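PDB 4YLE: periplasmic binding protein/LacI transcriptional regulator from Burkholderia multivorans, which probably binds a simple sugar in the periplasm and delivers it to an ABC transporter. Local coordinates for residues V38-S41 with F46-T49; A79-I84 with A99-K104; K148-V153 with Q180-G185; V167-G172 with G185-M190. All coordinates share one frame; numbering follows the deposited sequence.

Interaction 1: V38-S41 with F46-T49; sequences VMKS and FFLT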
loop_
_atom_site.group_PDB
_atom_site.type_symbol
_atom_site.label_atom_id
_atom_site.label_comp_id
_atom_site.label_asym_id
_atom_site.label_seq_id
_atom_site.Cartn_x
_atom_site.Cartn_y
_atom_site.Cartn_z
ATOM N N VAL A 38 -11.846 5.830 2.799
ATOM C CA VAL A 38 -10.849 6.590 3.559
ATOM C C VAL A 38 -9.468 6.065 3.216
ATOM O O VAL A 38 -9.155 4.927 3.501
ATOM C CB VAL A 38 -11.133 6.483 5.062
ATOM C CG1 VAL A 38 -10.011 7.146 5.915
ATOM C CG2 VAL A 38 -12.494 7.120 5.362
HETATM N N MSE A 39 -8.668 6.914 2.574
HETATM C CA MSE A 39 -7.407 6.512 1.977
HETATM C C MSE A 39 -6.240 7.129 2.720
HETATM O O MSE A 39 -6.421 7.797 3.708
HETATM C CB MSE A 39 -7.384 6.929 0.515
HETATM C CG MSE A 39 -8.486 6.240 -0.266
HETATM SE SE MSE A 39 -8.546 6.822 -2.138
HETATM C CE MSE A 39 -9.434 8.538 -1.795
ATOM N N LYS A 40 -5.042 6.875 2.232
ATOM C CA LYS A 40 -3.868 7.503 2.808
ATOM C C LYS A 40 -3.527 8.706 1.948
ATOM O O LYS A 40 -4.388 9.537 1.658
ATOM C CB LYS A 40 -2.718 6.505 2.915
ATOM C CG LYS A 40 -2.963 5.379 3.932
ATOM C CD LYS A 40 -1.905 4.224 3.854
ATOM C CE LYS A 40 -2.471 3.008 3.087
ATOM N NZ LYS A 40 -1.418 2.185 2.398
ATOM N N SER A 41 -2.281 8.815 1.535
ATOM C CA SER A 41 -1.812 10.076 1.005
ATOM C C SER A 41 -2.328 10.454 -0.352
ATOM O O SER A 41 -2.127 9.751 -1.352
ATOM C CB SER A 41 -0.294 10.061 0.928
ATOM O OG SER A 41 0.125 11.249 0.306
ATOM N N PHE A 46 -0.919 6.314 -6.381
ATOM C CA PHE A 46 -1.618 5.081 -6.051
ATOM C C PHE A 46 -3.042 5.367 -5.564
ATOM O O PHE A 46 -4.014 4.730 -5.989
ATOM C CB PHE A 46 -0.843 4.322 -4.989
ATOM C CG PHE A 46 -1.493 3.019 -4.578
ATOM C CD1 PHE A 46 -1.323 1.864 -5.328
ATOM C CD2 PHE A 46 -2.248 2.949 -3.418
ATOM C CE1 PHE A 46 -1.922 0.666 -4.934
ATOM C CE2 PHE A 46 -2.826 1.773 -3.010
ATOM C CZ PHE A 46 -2.679 0.623 -3.772
ATOM N N PHE A 47 -3.181 6.324 -4.656
ATOM C CA PHE A 47 -4.497 6.621 -4.120
ATOM C C PHE A 47 -5.322 7.471 -5.035
ATOM O O PHE A 47 -6.564 7.370 -5.020
ATOM C CB PHE A 47 -4.345 7.226 -2.728
ATOM C CG PHE A 47 -3.818 6.230 -1.758
ATOM C CD1 PHE A 47 -4.604 5.154 -1.383
ATOM C CD2 PHE A 47 -2.525 6.306 -1.296
ATOM C CE1 PHE A 47 -4.101 4.189 -0.525
ATOM C CE2 PHE A 47 -2.019 5.347 -0.440
ATOM C CZ PHE A 47 -2.804 4.279 -0.075
ATOM N N LEU A 48 -4.678 8.315 -5.843
ATOM C CA LEU A 48 -5.444 9.066 -6.825
ATOM C C LEU A 48 -6.058 8.101 -7.836
ATOM O O LEU A 48 -7.223 8.256 -8.198
ATOM C CB LEU A 48 -4.579 10.120 -7.494
ATOM C CG LEU A 48 -4.004 11.089 -6.448
ATOM C CD1 LEU A 48 -3.188 12.126 -7.177
ATOM C CD2 LEU A 48 -5.081 11.764 -5.563
ATOM N N THR A 49 -5.304 7.071 -8.218
ATOM C CA THR A 49 -5.790 6.012 -9.102
ATOM C C THR A 49 -6.928 5.231 -8.451
ATOM O O THR A 49 -7.955 4.931 -9.071
ATOM C CB THR A 49 -4.639 5.062 -9.465
ATOM O OG1 THR A 49 -3.728 5.760 -10.321
ATOM C CG2 THR A 49 -5.146 3.815 -10.193
#

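Interaction 2: A79-I84 with A99-K104; sequences ANQIRI and APADSK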
loop_
_atom_site.group_PDB
_atom_site.type_symbol
_atom_site.label_atom_id
_atom_site.label_comp_id
_atom_site.label_asym_id
_atom_site.label_seq_id
_atom_site.Cartn_x
_atom_site.Cartn_y
_atom_site.Cartn_z
ATOM N N ALA A 79 -2.977 10.640 12.667
ATOM C CA ALA A 79 -3.900 11.434 13.498
ATOM C C ALA A 79 -5.109 11.944 12.685
ATOM O O ALA A 79 -6.280 11.800 13.093
ATOM C CB ALA A 79 -3.155 12.617 14.146
ATOM N N ASN A 80 -4.814 12.529 11.528
ATOM C CA ASN A 80 -5.857 13.047 10.670
ATOM C C ASN A 80 -6.712 11.945 10.054
ATOM O O ASN A 80 -7.894 12.150 9.786
ATOM C CB ASN A 80 -5.283 13.895 9.541
ATOM C CG ASN A 80 -6.350 14.746 8.881
ATOM O OD1 ASN A 80 -7.198 15.328 9.568
ATOM N ND2 ASN A 80 -6.340 14.808 7.560
ATOM N N GLN A 81 -6.122 10.795 9.766
ATOM C CA GLN A 81 -6.937 9.731 9.202
ATOM C C GLN A 81 -7.961 9.342 10.246
ATOM O O GLN A 81 -9.122 9.151 9.922
ATOM C CB GLN A 81 -6.116 8.525 8.789
ATOM C CG GLN A 81 -6.916 7.609 7.841
ATOM C CD GLN A 81 -6.148 6.393 7.418
ATOM O OE1 GLN A 81 -5.665 5.644 8.257
ATOM N NE2 GLN A 81 -6.035 6.174 6.102
ATOM N N ILE A 82 -7.535 9.273 11.507
ATOM C CA ILE A 82 -8.458 8.922 12.584
ATOM C C ILE A 82 -9.564 9.961 12.641
ATOM O O ILE A 82 -10.735 9.615 12.825
ATOM C CB ILE A 82 -7.732 8.802 13.947
ATOM C CG1 ILE A 82 -6.853 7.545 13.939
ATOM C CG2 ILE A 82 -8.735 8.728 15.113
ATOM C CD1 ILE A 82 -5.923 7.388 15.118
ATOM N N ARG A 83 -9.203 11.231 12.459
ATOM C CA ARG A 83 -10.186 12.303 12.503
ATOM C C ARG A 83 -11.210 12.135 11.391
ATOM O O ARG A 83 -12.403 12.347 11.601
ATOM C CB ARG A 83 -9.505 13.669 12.408
ATOM C CG ARG A 83 -8.856 14.103 13.722
ATOM C CD ARG A 83 -8.583 15.597 13.755
ATOM N NE ARG A 83 -7.737 16.027 12.643
ATOM C CZ ARG A 83 -6.404 16.032 12.655
ATOM N NH1 ARG A 83 -5.730 15.622 13.721
ATOM N NH2 ARG A 83 -5.736 16.443 11.582
ATOM N N ILE A 84 -10.743 11.731 10.212
ATOM C CA ILE A 84 -11.634 11.543 9.088
ATOM C C ILE A 84 -12.658 10.462 9.411
ATOM O O ILE A 84 -13.854 10.643 9.168
ATOM C CB ILE A 84 -10.842 11.193 7.839
ATOM C CG1 ILE A 84 -10.091 12.442 7.381
ATOM C CG2 ILE A 84 -11.758 10.721 6.724
ATOM C CD1 ILE A 84 -9.011 12.196 6.389
ATOM N N ALA A 99 -8.347 2.211 4.106
ATOM C CA ALA A 99 -6.925 1.841 3.875
ATOM C C ALA A 99 -6.080 2.477 4.981
ATOM O O ALA A 99 -5.709 3.642 4.874
ATOM C CB ALA A 99 -6.438 2.320 2.504
ATOM N N PRO A 100 -5.806 1.729 6.069
ATOM C CA PRO A 100 -5.319 2.409 7.281
ATOM C C PRO A 100 -3.852 2.821 7.218
ATOM O O PRO A 100 -3.017 2.076 6.687
ATOM C CB PRO A 100 -5.559 1.364 8.378
ATOM C CG PRO A 100 -5.590 0.069 7.694
ATOM C CD PRO A 100 -6.135 0.312 6.319
ATOM N N ALA A 101 -3.552 4.002 7.748
ATOM C CA ALA A 101 -2.194 4.550 7.720
ATOM C C ALA A 101 -1.269 3.843 8.714
ATOM O O ALA A 101 -0.031 3.908 8.583
ATOM C CB ALA A 101 -2.226 6.037 8.014
ATOM N N ASP A 102 -1.889 3.198 9.705
ATOM C CA ASP A 102 -1.211 2.469 10.780
ATOM C C ASP A 102 -2.033 1.219 11.085
ATOM O O ASP A 102 -3.237 1.325 11.261
ATOM C CB ASP A 102 -1.098 3.354 12.016
ATOM C CG ASP A 102 -0.231 2.757 13.099
ATOM O OD1 ASP A 102 -0.480 1.607 13.514
ATOM O OD2 ASP A 102 0.698 3.459 13.556
ATOM N N SER A 103 -1.410 0.045 11.114
ATOM C CA SER A 103 -2.164 -1.211 11.276
ATOM C C SER A 103 -2.724 -1.427 12.697
ATOM O O SER A 103 -3.639 -2.222 12.904
ATOM C CB SER A 103 -1.273 -2.385 10.895
ATOM O OG SER A 103 -1.123 -2.423 9.473
ATOM N N LYS A 104 -2.144 -0.732 13.666
ATOM C CA LYS A 104 -2.651 -0.803 15.045
ATOM C C LYS A 104 -3.471 0.414 15.463
ATOM O O LYS A 104 -4.494 0.296 16.168
ATOM C CB LYS A 104 -1.484 -0.964 16.025
ATOM C CG LYS A 104 -0.756 -2.285 15.910
ATOM C CD LYS A 104 0.107 -2.532 17.144
ATOM C CE LYS A 104 1.343 -3.352 16.853
ATOM N NZ LYS A 104 2.338 -2.570 16.059
#

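Interaction 3: K148-V153 with Q180-G185; sequences KGARKV and QQRTAG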
loop_
_atom_site.group_PDB
_atom_site.type_symbol
_atom_site.label_atom_id
_atom_site.label_comp_id
_atom_site.label_asym_id
_atom_site.label_seq_id
_atom_site.Cartn_x
_atom_site.Cartn_y
_atom_site.Cartn_z
ATOM N N LYS A 148 4.056 -12.367 -1.370
ATOM C CA LYS A 148 4.126 -12.930 -2.721
ATOM C C LYS A 148 4.358 -11.863 -3.779
ATOM O O LYS A 148 5.082 -12.103 -4.740
ATOM C CB LYS A 148 2.838 -13.690 -3.056
ATOM C CG LYS A 148 2.626 -14.961 -2.264
ATOM C CD LYS A 148 1.306 -15.603 -2.638
ATOM C CE LYS A 148 1.066 -16.913 -1.851
ATOM N NZ LYS A 148 -0.244 -17.563 -2.168
ATOM N N GLY A 149 3.714 -10.692 -3.626
ATOM C CA GLY A 149 3.874 -9.609 -4.569
ATOM C C GLY A 149 5.319 -9.133 -4.637
ATOM O O GLY A 149 5.907 -9.113 -5.717
ATOM N N ALA A 150 5.892 -8.794 -3.485
ATOM C CA ALA A 150 7.280 -8.348 -3.412
ATOM C C ALA A 150 8.223 -9.446 -3.899
ATOM O O ALA A 150 9.223 -9.154 -4.510
ATOM C CB ALA A 150 7.630 -7.923 -1.986
ATOM N N ARG A 151 7.877 -10.706 -3.645
ATOM C CA ARG A 151 8.707 -11.840 -4.086
ATOM C C ARG A 151 8.790 -11.883 -5.600
ATOM O O ARG A 151 9.857 -12.169 -6.146
ATOM C CB ARG A 151 8.151 -13.157 -3.564
ATOM C CG ARG A 151 8.924 -14.448 -4.007
ATOM C CD ARG A 151 10.324 -14.500 -3.454
ATOM N NE ARG A 151 11.084 -15.630 -4.012
ATOM C CZ ARG A 151 11.146 -16.843 -3.469
ATOM N NH1 ARG A 151 10.519 -17.112 -2.329
ATOM N NH2 ARG A 151 11.849 -17.794 -4.066
ATOM N N LYS A 152 7.673 -11.620 -6.285
ATOM C CA LYS A 152 7.710 -11.530 -7.750
ATOM C C LYS A 152 8.730 -10.489 -8.230
ATOM O O LYS A 152 9.500 -10.746 -9.152
ATOM C CB LYS A 152 6.340 -11.162 -8.315
ATOM C CG LYS A 152 5.309 -12.265 -8.254
ATOM C CD LYS A 152 4.016 -11.807 -8.905
ATOM C CE LYS A 152 3.042 -12.972 -9.043
ATOM N NZ LYS A 152 1.918 -12.663 -9.989
ATOM N N VAL A 153 8.678 -9.289 -7.643
ATOM C CA VAL A 153 9.560 -8.191 -8.019
ATOM C C VAL A 153 10.999 -8.567 -7.684
ATOM O O VAL A 153 11.874 -8.460 -8.524
ATOM C CB VAL A 153 9.156 -6.900 -7.322
ATOM C CG1 VAL A 153 10.125 -5.757 -7.668
ATOM C CG2 VAL A 153 7.689 -6.557 -7.727
ATOM N N GLN A 180 5.879 -4.452 6.125
ATOM C CA GLN A 180 6.598 -5.599 6.640
ATOM C C GLN A 180 6.597 -6.754 5.690
ATOM O O GLN A 180 7.604 -7.426 5.514
ATOM C CB GLN A 180 5.988 -6.023 7.980
ATOM C CG GLN A 180 6.121 -4.961 9.030
ATOM C CD GLN A 180 5.182 -5.148 10.207
ATOM O OE1 GLN A 180 4.469 -6.149 10.310
ATOM N NE2 GLN A 180 5.165 -4.165 11.097
ATOM N N GLN A 181 5.460 -6.998 5.058
ATOM C CA GLN A 181 5.350 -8.149 4.182
ATOM C C GLN A 181 6.089 -7.930 2.873
ATOM O O GLN A 181 6.619 -8.892 2.309
ATOM C CB GLN A 181 3.887 -8.460 3.954
ATOM C CG GLN A 181 3.215 -8.877 5.255
ATOM C CD GLN A 181 3.868 -10.116 5.851
ATOM O OE1 GLN A 181 4.560 -10.069 6.884
ATOM N NE2 GLN A 181 3.707 -11.215 5.164
ATOM N N ARG A 182 6.174 -6.682 2.399
ATOM C CA ARG A 182 6.978 -6.437 1.197
ATOM C C ARG A 182 8.439 -6.630 1.509
ATOM O O ARG A 182 9.172 -7.231 0.732
ATOM C CB ARG A 182 6.748 -5.030 0.627
ATOM C CG ARG A 182 5.365 -4.978 0.002
ATOM C CD ARG A 182 5.076 -3.670 -0.696
ATOM N NE ARG A 182 3.633 -3.536 -0.736
ATOM C CZ ARG A 182 2.979 -2.388 -0.797
ATOM N NH1 ARG A 182 3.642 -1.238 -0.864
ATOM N NH2 ARG A 182 1.655 -2.402 -0.798
ATOM N N THR A 183 8.879 -6.119 2.650
ATOM C CA THR A 183 10.263 -6.337 3.013
ATOM C C THR A 183 10.560 -7.846 3.112
ATOM O O THR A 183 11.591 -8.317 2.644
ATOM C CB THR A 183 10.617 -5.595 4.331
ATOM O OG1 THR A 183 10.595 -4.176 4.048
ATOM C CG2 THR A 183 12.005 -6.020 4.863
ATOM N N ALA A 184 9.651 -8.609 3.692
ATOM C CA ALA A 184 9.862 -10.040 3.815
ATOM C C ALA A 184 9.930 -10.734 2.443
ATOM O O ALA A 184 10.796 -11.578 2.224
ATOM C CB ALA A 184 8.756 -10.649 4.679
ATOM N N GLY A 185 9.028 -10.370 1.518
ATOM C CA GLY A 185 9.073 -10.910 0.159
ATOM C C GLY A 185 10.377 -10.579 -0.551
ATOM O O GLY A 185 10.966 -11.429 -1.228
#

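Interaction 4: V167-G172 with G185-M190; sequences VGIVEG and GFQDAM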
loop_
_atom_site.group_PDB
_atom_site.type_symbol
_atom_site.label_atom_id
_atom_site.label_comp_id
_atom_site.label_asym_id
_atom_site.label_seq_id
_atom_site.Cartn_x
_atom_site.Cartn_y
_atom_site.Cartn_z
ATOM N N VAL A 167 22.647 -5.713 -1.546
ATOM C CA VAL A 167 21.485 -4.889 -1.852
ATOM C C VAL A 167 20.921 -4.259 -0.576
ATOM O O VAL A 167 21.201 -4.737 0.520
ATOM C CB VAL A 167 20.398 -5.734 -2.577
ATOM C CG1 VAL A 167 21.062 -6.516 -3.721
ATOM C CG2 VAL A 167 19.732 -6.687 -1.605
ATOM N N GLY A 168 20.162 -3.177 -0.743
ATOM C CA GLY A 168 19.461 -2.524 0.340
ATOM C C GLY A 168 17.985 -2.534 0.084
ATOM O O GLY A 168 17.552 -2.498 -1.060
ATOM N N ILE A 169 17.209 -2.617 1.171
ATOM C CA ILE A 169 15.750 -2.550 1.105
ATOM C C ILE A 169 15.272 -1.238 1.726
ATOM O O ILE A 169 15.568 -0.929 2.889
ATOM C CB ILE A 169 15.108 -3.746 1.817
ATOM C CG1 ILE A 169 15.561 -5.023 1.132
ATOM C CG2 ILE A 169 13.570 -3.640 1.818
ATOM C CD1 ILE A 169 15.067 -6.317 1.791
ATOM N N VAL A 170 14.547 -0.474 0.927
ATOM C CA VAL A 170 13.915 0.755 1.368
ATOM C C VAL A 170 12.443 0.423 1.663
ATOM O O VAL A 170 11.662 0.151 0.762
ATOM C CB VAL A 170 14.040 1.870 0.336
ATOM C CG1 VAL A 170 13.549 3.206 0.938
ATOM C CG2 VAL A 170 15.472 2.010 -0.113
ATOM N N GLU A 171 12.102 0.437 2.948
ATOM C CA GLU A 171 10.852 -0.086 3.463
ATOM C C GLU A 171 9.794 0.992 3.659
ATOM O O GLU A 171 10.116 2.163 3.820
ATOM C CB GLU A 171 11.187 -0.771 4.785
ATOM C CG GLU A 171 10.110 -1.239 5.636
ATOM C CD GLU A 171 10.723 -2.032 6.747
ATOM O OE1 GLU A 171 11.072 -1.461 7.807
ATOM O OE2 GLU A 171 10.920 -3.222 6.499
ATOM N N GLY A 172 8.526 0.606 3.601
ATOM C CA GLY A 172 7.455 1.539 3.955
ATOM C C GLY A 172 7.419 1.832 5.454
ATOM O O GLY A 172 8.336 1.483 6.213
ATOM N N GLY A 185 9.028 -10.370 1.518
ATOM C CA GLY A 185 9.073 -10.910 0.159
ATOM C C GLY A 185 10.377 -10.579 -0.551
ATOM O O GLY A 185 10.966 -11.429 -1.228
ATOM N N PHE A 186 10.835 -9.339 -0.383
ATOM C CA PHE A 186 12.108 -8.919 -0.953
ATOM C C PHE A 186 13.242 -9.756 -0.360
ATOM O O PHE A 186 14.100 -10.258 -1.075
ATOM C CB PHE A 186 12.343 -7.429 -0.686
ATOM C CG PHE A 186 11.566 -6.472 -1.586
ATOM C CD1 PHE A 186 11.355 -6.738 -2.934
ATOM C CD2 PHE A 186 11.195 -5.217 -1.120
ATOM C CE1 PHE A 186 10.701 -5.830 -3.751
ATOM C CE2 PHE A 186 10.526 -4.301 -1.947
ATOM C CZ PHE A 186 10.304 -4.603 -3.247
ATOM N N GLN A 187 13.240 -9.912 0.956
ATOM C CA GLN A 187 14.270 -10.723 1.619
ATOM C C GLN A 187 14.232 -12.172 1.089
ATOM O O GLN A 187 15.250 -12.761 0.833
ATOM C CB GLN A 187 14.101 -10.730 3.140
ATOM C CG GLN A 187 14.193 -9.385 3.845
ATOM C CD GLN A 187 15.519 -9.128 4.513
ATOM O OE1 GLN A 187 16.557 -9.658 4.113
ATOM N NE2 GLN A 187 15.490 -8.309 5.550
ATOM N N ASP A 188 13.037 -12.731 0.906
ATOM C CA ASP A 188 12.892 -14.096 0.409
ATOM C C ASP A 188 13.572 -14.255 -0.936
ATOM O O ASP A 188 14.281 -15.234 -1.188
ATOM C CB ASP A 188 11.411 -14.459 0.243
ATOM C CG ASP A 188 10.637 -14.514 1.571
ATOM O OD1 ASP A 188 11.260 -14.635 2.661
ATOM O OD2 ASP A 188 9.362 -14.512 1.491
ATOM N N ALA A 189 13.339 -13.278 -1.809
ATOM C CA ALA A 189 13.902 -13.310 -3.156
ATOM C C ALA A 189 15.425 -13.253 -3.122
ATOM O O ALA A 189 16.109 -14.026 -3.817
ATOM C CB ALA A 189 13.341 -12.162 -3.962
HETATM N N MSE A 190 15.952 -12.338 -2.314
HETATM C CA MSE A 190 17.393 -12.162 -2.215
HETATM C C MSE A 190 18.075 -13.397 -1.636
HETATM O O MSE A 190 19.102 -13.831 -2.163
HETATM C CB MSE A 190 17.704 -10.929 -1.387
HETATM C CG MSE A 190 17.228 -9.622 -2.069
HETATM SE SE MSE A 190 18.000 -9.334 -3.872
HETATM C CE MSE A 190 16.546 -10.130 -4.971
#

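Interaction 1: V38-S41 with F46-T49
Phe47 packs by van der Waals contact against Met39, Lys40 and Ser41, a buried strand-to-helix contact inside the beta-alpha-beta unit of strand 34-39, helix 45-60 and strand 66-72. It illustrates how a periplasmic binding protein lobe turns the chain from the end of an inner parallel strand into the following helix: the chain bends at Lys40, and an aromatic ring from the first turn of the helix packs against the bend. With CG anti to its own carbonyl carbon (chi1 -67°), Phe47 reaches across to the strand end, and its ring lies between two layers. Over the centre of one face sits Lys40 N, 3.9 Å above the ring plane of Phe47; over the other is CD2 of the neighbouring Phe46. Lys40 N and Ser41 N, both buried here, have no hydrogen-bonding partner in the model, and the ring lies against both. Met39, modelled as selenomethionine, and Phe47 run antiparallel past one another, Met39 CB 3.8 Å from Phe47 CD1, while the selenium rests near the helix backbone, with Met39 SE 3.5 Å from Phe47 O. Lys40 passes at a slant by the CZ end of the ring, its CE within 3.4 Å of Phe47 CZ. Its ammonium makes a salt bridge with Asp124 and lies close to the bound, unidentified ligand. Relative to the phenyl group this charge is at the edge and in the plane, not above a face: Lys40 NZ stands 3.5 Å from Phe47 CZ.

Interaction 2: A79-I84 with A99-K104
Gln81 NE2 donates to two backbone carbonyls, Ala99 O and Met39 O, and thereby ties helix 78-90 to two neighbouring strand ends at once. The bond from Gln81 NE2 to Ala99 O is 2.8 Å long and moderately bent, with an N-H...O angle of 145°; the acceptor lies somewhat out of the amide plane. The other half of the same amide accepts: Ala101 N gives its hydrogen to Gln81 OE1 at 2.7 Å, on a straighter path of 157°. One side-chain amide thus pairs with the C=O of Ala99 and the N-H of Ala101, much as a neighbouring extended strand would, bridging over Pro100, whose CA comes within 3.4 Å of Gln81 OE1. Three anchored points, two at the nitrogen and one at the oxygen, fix both the rotation of the amide and the assignment of its O and N. The side chain reaches the loop because it leaves the helix with CG opposite the backbone nitrogen (chi1 -163°) and then runs straight to the amide. Ala101 packs its methyl beside the bond, CB being 3.5 Å from Gln81 OE1. Further along, Asp102 OD1 accepts from Lys104 N in an Asx turn that shapes the loop before helix 107-115, and Pro100 O is held by Asn125. A buried helix amide pinning the loop that follows strand 95-98 fits the alpha/beta lobe of a type I periplasmic binding protein, whose strand C-terminal ends face the ligand cleft.

Interaction 3: K148-V153 with Q180-G185
Ala150 points its methyl at the backbone of helix 177-193, while the guanidinium ends of Arg151 and Arg182 find their partners elsewhere. Helices 146-160 and 177-193 pack side by side here, in the lobe of the four-stranded parallel sheet: the axes of 148-153 and 180-185 come within 7.1 Å and cross at -38°, running roughly the same way. Small residues make such an approach possible. Ala150 CB presses on the carbonyl of the opposing helix, 3.2 Å from Arg182 O, and is 4.0 Å from Arg182 CB. One turn later Gly185, with no side chain, lets the backbones nearly meet: its CA is 4.4 Å from the CA of Arg151, and Ala150 CB lies 4.0 Å from Gly185 CA. On the other helix Arg151 offers aliphatic carbon to a carbonyl, its CA being 3.7 Å from Gly185 O. The bend at chi2 (65°) lays Arg151 CD 3.8 Å from Gly185 O; beyond it the guanidinium reaches Asp155 in a salt bridge through NE. Arg182 leaves its helix beside Ala150 with CG opposite the carbonyl carbon (chi1 -72°) and stretches straight from CG to NE. Its head is held by Asn146 at NE and by Gly230 O at NH1, and NH1 also donates a hydrogen bond to the unidentified ligand. The chemistry implies a division of labour: no hydrogen bond links the two segments, so shape and short contacts join the helices, while the charged ends are spent elsewhere, that of Arg182 beside the ligand, consistent with a place in the binding cleft.

Interaction 4: V167-G172 with G185-M190
Phe186 and Ile169 start this strand-to-helix contact, in which helix 185-190 runs alongside strand 167-171, nearly antiparallel, their directions 167° apart and their axes 10.0 Å from each other. Following the helix, Phe186 comes first. Its CB lies 3.8 Å from Ile169 CD1, and its ring is approached obliquely by the other branch of the isoleucine, with Ile169 CG2 4.1 Å from Phe186 CD2. The two branches of one side chain thus address different parts of the phenylalanine. Gln187 follows, and although its CB does not head for the strand, Gln187 CG, opposite the carbonyl carbon (chi1 -61°), sits 3.8 Å from Ile169 CD1, and the bend at chi2 keeps Gln187 CD 3.9 Å from the same methyl, which is thus touched by two successive helix residues. One turn beyond Phe186, Met190, present as selenomethionine, meets Val167. Its CG is 3.9 Å from Val167 CG2, and the bend at chi2 (-58°) brings SE equally near that methyl. Strand residues two apart, Val167 and Ile169, point to the same side, and helix residues four apart, Phe186 and Met190, do likewise; the two spacings match, and the contacts are made by carbon and selenium, with no hydrogen bond across. Strand 166-171 is an inner strand of a parallel sheet, between 196-202 and 226-229. Within the beta-alpha-beta crossover from 166-171 to 196-202, helix 177-193 spans both neighbours: Gln187 touches Val197 and Val200, Phe186 and Met190 reach Leu228, and helix 146-160 packs on it through Ala150 and Arg151.

The four contacts form two groups, one in each lobe of the binding protein. Interactions 1 and 2, with centres 12 Å apart, belong to the lobe of the seven-stranded sheet and touch through neighbouring strands 34-39 and 95-98 and through Gln81 of helix 78-90. Interactions 3 and 4, only 7 Å apart, share Gly185 and use helix 177-193 from two directions, against helix 146-160 and against the four-stranded parallel sheet; Thr183 and Glu171 bond between them. Along the chain, 1 closes before 2 opens, whereas 3 and 4 interleave. Centres in different lobes lie 21 to 26 Å apart. Interactions 1 and 3 each contribute a ligand-near side chain, consistent with a site enclosed between the lobes.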